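Local coordinates for AP endonuclease, family 2 (PDB 3NGF), which probably acts as a manganese-dependent hydroxypyruvate isomerase with a TIM-barrel fold, at residues F12-L16 and S17-N21; V182-L186 and Y187-I191; G224-Y228 and P229-S233. All coordinates share one frame; numbering follows the deposited sequence.

How the contacts relate
Strands 11-15 and 180-185 belong to the same eight-stranded parallel barrel, and contacts 1 and 2 lie where these strands pass into what follows. Their nearest atoms are about 7 Å apart. Contact 2 supplies Asp-185 to the manganese site; contact 1 stays in the second shell, with the Asn-15 side chain about 7 Å from the metal. Contact 3, at the start of helix 228-237, touches both: the Phe-12 ring meets that of Phe-232 edge-to-face (CZ to CZ 3.6 Å), and Gln-190 NE2 lies 2.8 Å from Glu-225 OE2, a probable hydrogen bond. The Tyr-228 side chain remains about 10 Å from manganese.

Contact 1: F12-L16 and S17-N21; sequences FAANL and STMFN
Asn-15, the last residue of barrel strand 11-15, folds its side chain forward onto the turn that follows and accepts two backbone N-H groups with one oxygen. Its OD1 lies 2.9 Å from Ser-17 N, closing an Asx turn, and 3.1 Å from Thr-18 N. The two donors come from opposite faces of the amide plane, tilted 22° and 31° from it, so OD1 is gripped between them. With CG trans to the backbone N (chi1 -172°), the amide swings beside its own carbonyl carbon and over the turn. The backbone adds a second closure: Met-19 N donates to Asn-15 O at 2.8 Å, a five-residue alpha-turn that binds the strand end to the loop.

Beside these hydrogen bonds the packing is apolar. In Met-19, CG lies next to the backbone N and the chain is extended at chi2, which together lay SD against Ala-14 CA at 4.1 Å. Ala-14 CB meets the edge of the Phe-20 ring at CE2, 4.0 Å away and near the ring plane, while Leu-16 CD2 approaches Phe-20 CD2 obliquely at 4.1 Å. Phe-29 and Leu-31 of helix 25-34 lie against Leu-16 and Phe-20 respectively.

The outer side is looser. Ser-17 and Thr-18 are partly exposed and turn their hydroxyls to other partners: Ser-17 OG bonds to Leu-43 N and to a bound glycerol, and Thr-18 OG1 to Tyr-248 O.

ND2 of the Asn-15 amide bonds to Glu-41 OE2. With two backbone N-H groups at its oxygen and a carboxylate at its nitrogen, the amide has a pattern of partners that is consistent with its modelled orientation and would hinder its rotation, close to Gln-211 and Glu-247 of the metal site.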
ATOM      1  N   PHE A  12      -5.568  11.472  -5.197  1.00 14.07           N
ATOM      2  CA  PHE A  12      -5.922  10.633  -4.049  1.00 13.24           C
ATOM      3  C   PHE A  12      -6.764   9.428  -4.460  1.00 13.46           C
ATOM      4  O   PHE A  12      -7.650   9.505  -5.323  1.00 12.92           O
ATOM      5  CB  PHE A  12      -6.667  11.433  -2.974  1.00 13.72           C
ATOM      6  CG  PHE A  12      -5.864  12.523  -2.389  1.00 13.85           C
ATOM      7  CD1 PHE A  12      -5.045  12.281  -1.294  1.00 11.10           C
ATOM      8  CD2 PHE A  12      -5.866  13.792  -2.966  1.00 13.64           C
ATOM      9  CE1 PHE A  12      -4.255  13.299  -0.765  1.00 12.93           C
ATOM     10  CE2 PHE A  12      -5.102  14.806  -2.444  1.00 13.84           C
ATOM     11  CZ  PHE A  12      -4.287  14.561  -1.318  1.00 13.46           C
ATOM     12  N   ALA A  13      -6.450   8.300  -3.829  1.00 12.53           N
ATOM     13  CA  ALA A  13      -7.172   7.046  -4.020  1.00 12.21           C
ATOM     14  C   ALA A  13      -7.874   6.686  -2.715  1.00 11.97           C
ATOM     15  O   ALA A  13      -7.230   6.640  -1.659  1.00 12.01           O
ATOM     16  CB  ALA A  13      -6.200   5.939  -4.370  1.00 11.02           C
ATOM     17  N   ALA A  14      -9.179   6.438  -2.771  1.00 11.70           N
ATOM     18  CA  ALA A  14      -9.925   5.968  -1.608  1.00 11.44           C
ATOM     19  C   ALA A  14      -9.498   4.533  -1.294  1.00 11.12           C
ATOM     20  O   ALA A  14      -9.360   3.712  -2.208  1.00 10.23           O
ATOM     21  CB  ALA A  14     -11.443   6.029  -1.871  1.00 11.83           C
ATOM     22  N   ASN A  15      -9.222   4.242  -0.031  1.00 10.29           N
ATOM     23  CA  ASN A  15      -9.006   2.854   0.391  1.00 10.78           C
ATOM     24  C   ASN A  15     -10.350   2.197   0.769  1.00 11.11           C
ATOM     25  O   ASN A  15     -10.967   2.539   1.786  1.00 12.33           O
ATOM     26  CB  ASN A  15      -7.979   2.765   1.533  1.00 11.78           C
ATOM     27  CG  ASN A  15      -7.599   1.343   1.850  1.00 11.73           C
ATOM     28  OD1 ASN A  15      -8.465   0.544   2.190  1.00 13.20           O
ATOM     29  ND2 ASN A  15      -6.298   1.004   1.722  1.00 11.49           N
ATOM     30  N   LEU A  16     -10.808   1.258  -0.059  1.00 11.04           N
ATOM     31  CA  LEU A  16     -12.126   0.639   0.116  1.00 10.89           C
ATOM     32  C   LEU A  16     -12.156  -0.459   1.184  1.00 12.91           C
ATOM     33  O   LEU A  16     -13.223  -0.994   1.459  1.00 15.10           O
ATOM     34  CB  LEU A  16     -12.649   0.101  -1.223  1.00 11.15           C
ATOM     35  CG  LEU A  16     -12.634   1.080  -2.396  1.00  8.89           C
ATOM     36  CD1 LEU A  16     -13.364   0.455  -3.604  1.00  9.63           C
ATOM     37  CD2 LEU A  16     -13.294   2.469  -2.066  1.00  8.51           C
ATOM     38  N   SER A  17     -11.007  -0.808   1.772  1.00 11.71           N
ATOM     39  CA  SER A  17     -10.965  -1.715   2.902  1.00 11.93           C
ATOM     40  C   SER A  17     -11.266  -0.927   4.182  1.00 11.89           C
ATOM     41  O   SER A  17     -11.949  -1.441   5.070  1.00 12.92           O
ATOM     42  CB  SER A  17      -9.593  -2.423   3.020  1.00 11.84           C
ATOM     43  OG  SER A  17      -9.350  -3.281   1.890  1.00 12.63           O
ATOM     44  N   THR A  18     -10.772   0.308   4.267  1.00 11.33           N
ATOM     45  CA  THR A  18     -10.945   1.125   5.501  1.00 11.82           C
ATOM     46  C   THR A  18     -12.033   2.208   5.409  1.00 11.84           C
ATOM     47  O   THR A  18     -12.602   2.608   6.444  1.00 13.25           O
ATOM     48  CB  THR A  18      -9.620   1.772   5.950  1.00 11.49           C
ATOM     49  OG1 THR A  18      -9.200   2.774   5.017  1.00 10.65           O
ATOM     50  CG2 THR A  18      -8.500   0.699   6.173  1.00 11.30           C
ATOM     51  N   MET A  19     -12.307   2.686   4.197  1.00 10.66           N
ATOM     52  CA  MET A  19     -13.336   3.720   3.963  1.00 11.01           C
ATOM     53  C   MET A  19     -14.594   3.129   3.389  1.00 12.14           C
ATOM     54  O   MET A  19     -14.569   2.055   2.790  1.00 12.10           O
ATOM     55  CB  MET A  19     -12.839   4.819   3.019  1.00  9.91           C
ATOM     56  CG  MET A  19     -11.594   5.562   3.500  1.00 11.28           C
ATOM     57  SD  MET A  19     -10.912   6.725   2.335  1.00 12.06           S
ATOM     58  CE  MET A  19     -12.301   7.871   2.131  1.00 11.84           C
ATOM     59  N   PHE A  20     -15.693   3.874   3.541  1.00 13.46           N
ATOM     60  CA  PHE A  20     -16.998   3.487   3.022  1.00 13.45           C
ATOM     61  C   PHE A  20     -17.522   2.152   3.578  1.00 14.60           C
ATOM     62  O   PHE A  20     -18.336   1.479   2.930  1.00 14.82           O
ATOM     63  CB  PHE A  20     -16.967   3.472   1.484  1.00 12.52           C
ATOM     64  CG  PHE A  20     -16.654   4.800   0.890  1.00 12.20           C
ATOM     65  CD1 PHE A  20     -17.595   5.804   0.885  1.00 13.01           C
ATOM     66  CD2 PHE A  20     -15.402   5.057   0.354  1.00 13.31           C
ATOM     67  CE1 PHE A  20     -17.308   7.034   0.347  1.00 12.53           C
ATOM     68  CE2 PHE A  20     -15.105   6.268  -0.191  1.00 13.01           C
ATOM     69  CZ  PHE A  20     -16.068   7.274  -0.200  1.00 13.93           C
ATOM     70  N   ASN A  21     -17.127   1.814   4.814  1.00 14.85           N
ATOM     71  CA  ASN A  21     -17.540   0.549   5.433  1.00 16.04           C
ATOM     72  C   ASN A  21     -18.996   0.576   5.903  1.00 16.17           C
ATOM     73  O   ASN A  21     -19.514  -0.409   6.451  1.00 17.00           O
ATOM     74  CB  ASN A  21     -16.626   0.169   6.600  1.00 16.66           C
ATOM     75  CG  ASN A  21     -15.296  -0.395   6.167  1.00 18.68           C
ATOM     76  OD1 ASN A  21     -14.781  -0.147   5.048  1.00 17.46           O
ATOM     77  ND2 ASN A  21     -14.703  -1.174   7.073  1.00 20.75           N
TER

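Contact 2: V182-L186 and Y187-I191; sequences VQLDL and YHAQI. With MN (manganese (II) ion), chain C.
The junction between barrel strand 180-185 and helix 186-192 carries Asp-185, which is at once a manganese ligand and the N-cap of the helix. Strand and helix directions differ by 75°, and the aspartate sits at the bend. Its CG is trans to the backbone N (chi1 -179°), which brings the carboxylate to the N-terminal end of the helix. The two oxygens have separate tasks. OD2 binds manganese at 2.2 Å. OD1 faces the helix start and accepts two weak capping bonds, from Tyr-187 N at 3.1 Å and from His-188 N at 3.5 Å; the first is strongly bent, the second longer but straighter. A firmer tie comes from the backbone, where Ala-189 N donates to Asp-185 O at 2.9 Å in the carbonyl plane.

The His-188 imidazole crosses the carboxylate obliquely, their planes 47° apart, with CD2 3.4 Å from Asp-185 OD2. Its NE2 does not bind the metal but holds water 1 at 2.8 Å, in the plane of the ring, and that water is itself a manganese ligand; Asn-153 pairs with ND1 on the other side. His-188 is thus a second-shell residue, consistent with a part in positioning this water. Away from the metal, Leu-184 CD1 reaches Ala-189 CB at 4.0 Å, joining strand to helix through a small apolar patch.

Glu-150, Gln-211 and Glu-247 complete the protein ligands. Metal-binding acidic residues at the C-terminal ends of the strands are characteristic of the xylose isomerase-like TIM barrels.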
ATOM      1  N   VAL A 182       9.620   1.188  -2.432  1.00  8.50           N
ATOM      2  CA  VAL A 182       9.028   1.303  -1.110  1.00  8.77           C
ATOM      3  C   VAL A 182       7.627   1.915  -1.213  1.00  8.53           C
ATOM      4  O   VAL A 182       7.369   2.807  -2.046  1.00  9.49           O
ATOM      5  CB  VAL A 182       9.900   2.191  -0.216  1.00  8.76           C
ATOM      6  CG1 VAL A 182       9.258   2.385   1.210  1.00  7.99           C
ATOM      7  CG2 VAL A 182      11.316   1.578  -0.085  1.00 11.19           C
ATOM      8  N   GLN A 183       6.712   1.384  -0.405  1.00  7.95           N
ATOM      9  CA  GLN A 183       5.402   1.970  -0.186  1.00  7.78           C
ATOM     10  C   GLN A 183       5.512   2.811   1.097  1.00  8.82           C
ATOM     11  O   GLN A 183       5.684   2.268   2.187  1.00  8.58           O
ATOM     12  CB  GLN A 183       4.373   0.859  -0.033  1.00  8.07           C
ATOM     13  CG  GLN A 183       2.928   1.311   0.215  1.00  9.34           C
ATOM     14  CD  GLN A 183       1.955   0.171   0.112  1.00  9.61           C
ATOM     15  OE1 GLN A 183       2.136  -0.744  -0.681  1.00 11.92           O
ATOM     16  NE2 GLN A 183       0.887   0.225   0.898  1.00 12.68           N
ATOM     17  N   LEU A 184       5.461   4.128   0.940  1.00  8.23           N
ATOM     18  CA  LEU A 184       5.673   5.088   2.037  1.00  8.38           C
ATOM     19  C   LEU A 184       4.324   5.509   2.641  1.00  8.96           C
ATOM     20  O   LEU A 184       3.640   6.402   2.109  1.00  8.58           O
ATOM     21  CB  LEU A 184       6.419   6.303   1.476  1.00  8.34           C
ATOM     22  CG  LEU A 184       6.691   7.501   2.387  1.00 10.22           C
ATOM     23  CD1 LEU A 184       7.379   7.058   3.675  1.00  9.72           C
ATOM     24  CD2 LEU A 184       7.492   8.610   1.654  1.00 10.41           C
ATOM     25  N   ASP A 185       3.924   4.828   3.708  1.00  9.34           N
ATOM     26  CA  ASP A 185       2.726   5.176   4.481  1.00  9.10           C
ATOM     27  C   ASP A 185       3.191   6.142   5.589  1.00  9.89           C
ATOM     28  O   ASP A 185       3.997   5.775   6.493  1.00  9.11           O
ATOM     29  CB  ASP A 185       2.083   3.884   4.998  1.00 10.02           C
ATOM     30  CG  ASP A 185       0.807   4.104   5.804  1.00 11.45           C
ATOM     31  OD1 ASP A 185       0.704   5.132   6.473  1.00 12.35           O
ATOM     32  OD2 ASP A 185      -0.089   3.223   5.823  1.00 12.43           O
ATOM     33  N   LEU A 186       2.747   7.391   5.480  1.00  8.41           N
ATOM     34  CA  LEU A 186       3.307   8.450   6.328  1.00  9.19           C
ATOM     35  C   LEU A 186       2.850   8.299   7.771  1.00  9.77           C
ATOM     36  O   LEU A 186       3.486   8.805   8.720  1.00 10.49           O
ATOM     37  CB  LEU A 186       2.967   9.832   5.755  1.00  9.52           C
ATOM     38  CG  LEU A 186       3.686  10.164   4.455  1.00  9.49           C
ATOM     39  CD1 LEU A 186       3.112  11.436   3.848  1.00  9.66           C
ATOM     40  CD2 LEU A 186       5.217  10.282   4.675  1.00  9.56           C
ATOM     41  N   TYR A 187       1.734   7.609   7.950  1.00 10.61           N
ATOM     42  CA  TYR A 187       1.279   7.246   9.296  1.00 11.25           C
ATOM     43  C   TYR A 187       2.357   6.351   9.974  1.00 11.31           C
ATOM     44  O   TYR A 187       2.803   6.622  11.113  1.00 10.94           O
ATOM     45  CB  TYR A 187      -0.100   6.546   9.193  1.00 11.77           C
ATOM     46  CG  TYR A 187      -0.577   5.878  10.458  1.00 12.97           C
ATOM     47  CD1 TYR A 187      -1.232   6.594  11.446  1.00 12.79           C
ATOM     48  CD2 TYR A 187      -0.390   4.518  10.655  1.00 12.68           C
ATOM     49  CE1 TYR A 187      -1.658   5.976  12.635  1.00 14.57           C
ATOM     50  CE2 TYR A 187      -0.832   3.891  11.807  1.00 14.72           C
ATOM     51  CZ  TYR A 187      -1.437   4.617  12.799  1.00 14.67           C
ATOM     52  OH  TYR A 187      -1.858   3.961  13.939  1.00 14.37           O
ATOM     53  N   HIS A 188       2.780   5.308   9.274  1.00 10.31           N
ATOM     54  CA  HIS A 188       3.805   4.424   9.826  1.00 10.66           C
ATOM     55  C   HIS A 188       5.162   5.144   9.960  1.00 10.17           C
ATOM     56  O   HIS A 188       5.872   4.934  10.924  1.00 10.45           O
ATOM     57  CB  HIS A 188       3.946   3.175   8.946  1.00 10.53           C
ATOM     58  CG  HIS A 188       2.729   2.297   8.918  1.00 11.23           C
ATOM     59  ND1 HIS A 188       2.071   1.883  10.058  1.00 12.02           N
ATOM     60  CD2 HIS A 188       2.113   1.679   7.885  1.00 10.68           C
ATOM     61  CE1 HIS A 188       1.084   1.070   9.716  1.00 14.15           C
ATOM     62  NE2 HIS A 188       1.073   0.954   8.400  1.00 12.13           N
ATOM     63  N   ALA A 189       5.511   5.979   8.979  1.00 10.49           N
ATOM     64  CA  ALA A 189       6.799   6.683   8.949  1.00 10.21           C
ATOM     65  C   ALA A 189       6.871   7.666  10.113  1.00 10.76           C
ATOM     66  O   ALA A 189       7.914   7.795  10.755  1.00 11.25           O
ATOM     67  CB  ALA A 189       6.976   7.423   7.643  1.00 10.18           C
ATOM     68  N   GLN A 190       5.759   8.338  10.399  1.00 11.12           N
ATOM     69  CA  GLN A 190       5.750   9.280  11.535  1.00 11.02           C
ATOM     70  C   GLN A 190       5.880   8.605  12.912  1.00 12.03           C
ATOM     71  O   GLN A 190       6.503   9.169  13.831  1.00 12.82           O
ATOM     72  CB  GLN A 190       4.495  10.158  11.448  1.00 11.39           C
ATOM     73  CG  GLN A 190       4.271  11.139  12.594  1.00 10.14           C
ATOM     74  CD  GLN A 190       5.456  12.051  12.856  1.00 10.92           C
ATOM     75  OE1 GLN A 190       6.366  12.196  12.022  1.00 11.69           O
ATOM     76  NE2 GLN A 190       5.455  12.681  14.035  1.00 10.64           N
ATOM     77  N   ILE A 191       5.269   7.432  13.068  1.00 11.82           N
ATOM     78  CA  ILE A 191       5.296   6.670  14.310  1.00 11.95           C
ATOM     79  C   ILE A 191       6.695   6.091  14.570  1.00 12.24           C
ATOM     80  O   ILE A 191       7.175   6.137  15.706  1.00 12.40           O
ATOM     81  CB  ILE A 191       4.188   5.570  14.345  1.00 11.90           C
ATOM     82  CG1 ILE A 191       2.814   6.230  14.414  1.00 11.90           C
ATOM     83  CG2 ILE A 191       4.353   4.595  15.499  1.00 12.54           C
ATOM     84  CD1 ILE A 191       1.649   5.295  14.103  1.00 13.78           C
TER
HETATM   85 MN    MN C 262      -0.449   1.288   4.804  1.00 18.06          MN
HETATM   86  O   HOH W   1      -0.806  -0.012   6.628  1.00 13.92           O
HETATM   87  O   HOH W   2      -0.924  -0.784   3.551  1.00 17.59           O

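Contact 3: G224-Y228 and P229-S233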
ATOM      1  N   GLY A 224      -4.664  15.925  14.174  1.00 15.45           N
ATOM      2  CA  GLY A 224      -3.504  15.207  14.696  1.00 15.28           C
ATOM      3  C   GLY A 224      -2.220  15.973  14.517  1.00 14.76           C
ATOM      4  O   GLY A 224      -2.228  17.173  14.169  1.00 14.49           O
ATOM      5  N   GLU A 225      -1.107  15.266  14.728  1.00 13.81           N
ATOM      6  CA  GLU A 225       0.192  15.907  14.848  1.00 13.85           C
ATOM      7  C   GLU A 225       0.854  16.334  13.541  1.00 13.52           C
ATOM      8  O   GLU A 225       1.743  17.187  13.558  1.00 13.91           O
ATOM      9  CB  GLU A 225       1.119  15.045  15.743  1.00 14.23           C
ATOM     10  CG  GLU A 225       1.622  13.769  15.124  1.00 12.93           C
ATOM     11  CD  GLU A 225       2.266  12.807  16.123  1.00 13.12           C
ATOM     12  OE1 GLU A 225       1.664  12.460  17.152  1.00 16.23           O
ATOM     13  OE2 GLU A 225       3.402  12.383  15.859  1.00 15.40           O
ATOM     14  N   LEU A 226       0.401  15.789  12.407  1.00 13.11           N
ATOM     15  CA  LEU A 226       0.975  16.142  11.117  1.00 12.85           C
ATOM     16  C   LEU A 226       0.133  17.193  10.401  1.00 14.13           C
ATOM     17  O   LEU A 226      -1.084  17.163  10.455  1.00 14.55           O
ATOM     18  CB  LEU A 226       1.131  14.921  10.214  1.00 12.77           C
ATOM     19  CG  LEU A 226       2.034  13.768  10.667  1.00 12.78           C
ATOM     20  CD1 LEU A 226       2.048  12.649   9.600  1.00 11.89           C
ATOM     21  CD2 LEU A 226       3.457  14.228  11.002  1.00 12.16           C
ATOM     22  N   ASN A 227       0.814  18.117   9.733  1.00 14.30           N
ATOM     23  CA  ASN A 227       0.197  19.079   8.840  1.00 15.40           C
ATOM     24  C   ASN A 227       0.221  18.524   7.409  1.00 15.57           C
ATOM     25  O   ASN A 227       1.179  18.728   6.661  1.00 14.95           O
ATOM     26  CB  ASN A 227       0.962  20.400   8.951  1.00 16.75           C
ATOM     27  CG  ASN A 227       0.423  21.482   8.039  1.00 20.34           C
ATOM     28  OD1 ASN A 227      -0.609  21.325   7.404  1.00 25.06           O
ATOM     29  ND2 ASN A 227       1.146  22.576   7.955  1.00 21.56           N
ATOM     30  N   TYR A 228      -0.831  17.793   7.038  1.00 15.72           N
ATOM     31  CA  TYR A 228      -0.848  17.094   5.770  1.00 15.59           C
ATOM     32  C   TYR A 228      -0.802  18.005   4.537  1.00 16.12           C
ATOM     33  O   TYR A 228      -0.166  17.646   3.592  1.00 15.77           O
ATOM     34  CB  TYR A 228      -1.985  16.055   5.679  1.00 16.07           C
ATOM     35  CG  TYR A 228      -1.576  14.696   6.208  1.00 15.16           C
ATOM     36  CD1 TYR A 228      -0.679  13.907   5.507  1.00 13.51           C
ATOM     37  CD2 TYR A 228      -2.025  14.238   7.440  1.00 14.50           C
ATOM     38  CE1 TYR A 228      -0.262  12.704   5.975  1.00 14.94           C
ATOM     39  CE2 TYR A 228      -1.626  13.005   7.918  1.00 13.66           C
ATOM     40  CZ  TYR A 228      -0.744  12.237   7.178  1.00 13.80           C
ATOM     41  OH  TYR A 228      -0.321  11.004   7.609  1.00 13.06           O
ATOM     42  N   PRO A 229      -1.444  19.197   4.557  1.00 17.03           N
ATOM     43  CA  PRO A 229      -1.282  20.082   3.395  1.00 17.83           C
ATOM     44  C   PRO A 229       0.177  20.453   3.091  1.00 17.17           C
ATOM     45  O   PRO A 229       0.571  20.549   1.919  1.00 17.07           O
ATOM     46  CB  PRO A 229      -2.123  21.307   3.764  1.00 19.56           C
ATOM     47  CG  PRO A 229      -3.198  20.753   4.671  1.00 19.48           C
ATOM     48  CD  PRO A 229      -2.579  19.597   5.405  1.00 18.12           C
ATOM     49  N   TYR A 230       0.982  20.640   4.130  1.00 16.71           N
ATOM     50  CA  TYR A 230       2.395  20.910   3.931  1.00 16.60           C
ATOM     51  C   TYR A 230       3.071  19.722   3.286  1.00 15.67           C
ATOM     52  O   TYR A 230       3.878  19.886   2.352  1.00 16.55           O
ATOM     53  CB  TYR A 230       3.105  21.212   5.248  1.00 16.89           C
ATOM     54  CG  TYR A 230       4.598  21.388   5.063  1.00 16.63           C
ATOM     55  CD1 TYR A 230       5.101  22.546   4.517  1.00 17.75           C
ATOM     56  CD2 TYR A 230       5.501  20.379   5.414  1.00 16.12           C
ATOM     57  CE1 TYR A 230       6.444  22.719   4.351  1.00 20.99           C
ATOM     58  CE2 TYR A 230       6.865  20.548   5.235  1.00 15.08           C
ATOM     59  CZ  TYR A 230       7.328  21.704   4.704  1.00 19.34           C
ATOM     60  OH  TYR A 230       8.687  21.930   4.529  1.00 24.63           O
ATOM     61  N   LEU A 231       2.748  18.529   3.788  1.00 14.70           N
ATOM     62  CA  LEU A 231       3.374  17.304   3.292  1.00 14.09           C
ATOM     63  C   LEU A 231       2.966  17.071   1.824  1.00 14.19           C
ATOM     64  O   LEU A 231       3.779  16.624   1.026  1.00 15.07           O
ATOM     65  CB  LEU A 231       2.999  16.118   4.190  1.00 13.50           C
ATOM     66  CG  LEU A 231       3.674  16.100   5.574  1.00 14.10           C
ATOM     67  CD1 LEU A 231       3.030  15.019   6.457  1.00 16.12           C
ATOM     68  CD2 LEU A 231       5.179  15.874   5.474  1.00 13.74           C
ATOM     69  N   PHE A 232       1.719  17.384   1.463  1.00 14.34           N
ATOM     70  CA  PHE A 232       1.319  17.332   0.037  1.00 15.22           C
ATOM     71  C   PHE A 232       2.204  18.237  -0.812  1.00 16.36           C
ATOM     72  O   PHE A 232       2.565  17.880  -1.938  1.00 17.26           O
ATOM     73  CB  PHE A 232      -0.148  17.727  -0.191  1.00 15.58           C
ATOM     74  CG  PHE A 232      -1.152  16.899   0.565  1.00 15.12           C
ATOM     75  CD1 PHE A 232      -0.869  15.610   1.005  1.00 14.47           C
ATOM     76  CD2 PHE A 232      -2.409  17.422   0.827  1.00 17.19           C
ATOM     77  CE1 PHE A 232      -1.800  14.894   1.707  1.00 13.51           C
ATOM     78  CE2 PHE A 232      -3.349  16.699   1.530  1.00 16.91           C
ATOM     79  CZ  PHE A 232      -3.047  15.434   1.964  1.00 15.12           C
ATOM     80  N   SER A 233       2.590  19.391  -0.267  1.00 17.69           N
ATOM     81  CA  SER A 233       3.397  20.354  -1.017  1.00 19.31           C
ATOM     82  C   SER A 233       4.822  19.820  -1.166  1.00 17.71           C
ATOM     83  O   SER A 233       5.462  20.051  -2.203  1.00 18.79           O
ATOM     84  CB  SER A 233       3.370  21.761  -0.382  1.00 20.53           C
ATOM     85  OG  SER A 233       4.193  21.835   0.770  1.00 23.64           O
TER
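Leu-231 forms a bump whose CD1 methyl fits into a corner made by the side chains of Leu-226 in the loop and Tyr-228 at the helix start. It meets the Tyr-228 ring at CD1, 4.0 Å away and oblique to the ring, and Leu-226 CD1 at 4.1 Å. The corner is therefore built from an aromatic flank and a methyl flank, and Leu-196 of helix 196-202 borders it by touching both leucines.

A second fit lies one residue further on. The Phe-232 ring folds back over the start of its own helix, so that Tyr-228 O sits over one face, offset toward the rim and 3.3 Å from Phe-232 CG. At the far end of the ring, CZ packs on Tyr-228 CB at 3.9 Å. The oxygen that lies over the ring face also accepts from Phe-232 N at 2.9 Å, nearly head-on.

The contact spans the start of helix 228-237, which follows the seventh strand of the TIM barrel, and Asn-227 occupies the N-cap position. Its carbonyl oxygen accepts from Leu-231 N at 3.3 Å and, weakly, from Tyr-230 N. Pro-229 has no N-H to offer, which costs little in a first turn.

The Asn-227 side chain extends trans to its backbone N (chi1 179°) and lies across the outer surface of the turn, roughly at right angles to both neighbours it touches. OD1 nestles against Pro-229 CD at 3.3 Å, and ND2 rests on Tyr-230 CB at 3.6 Å. This flank is exposed, in contrast to the buried Tyr-228, whose ring leads inward past Ile-212 and Leu-186 until its hydroxyl bonds to Ala-213 O.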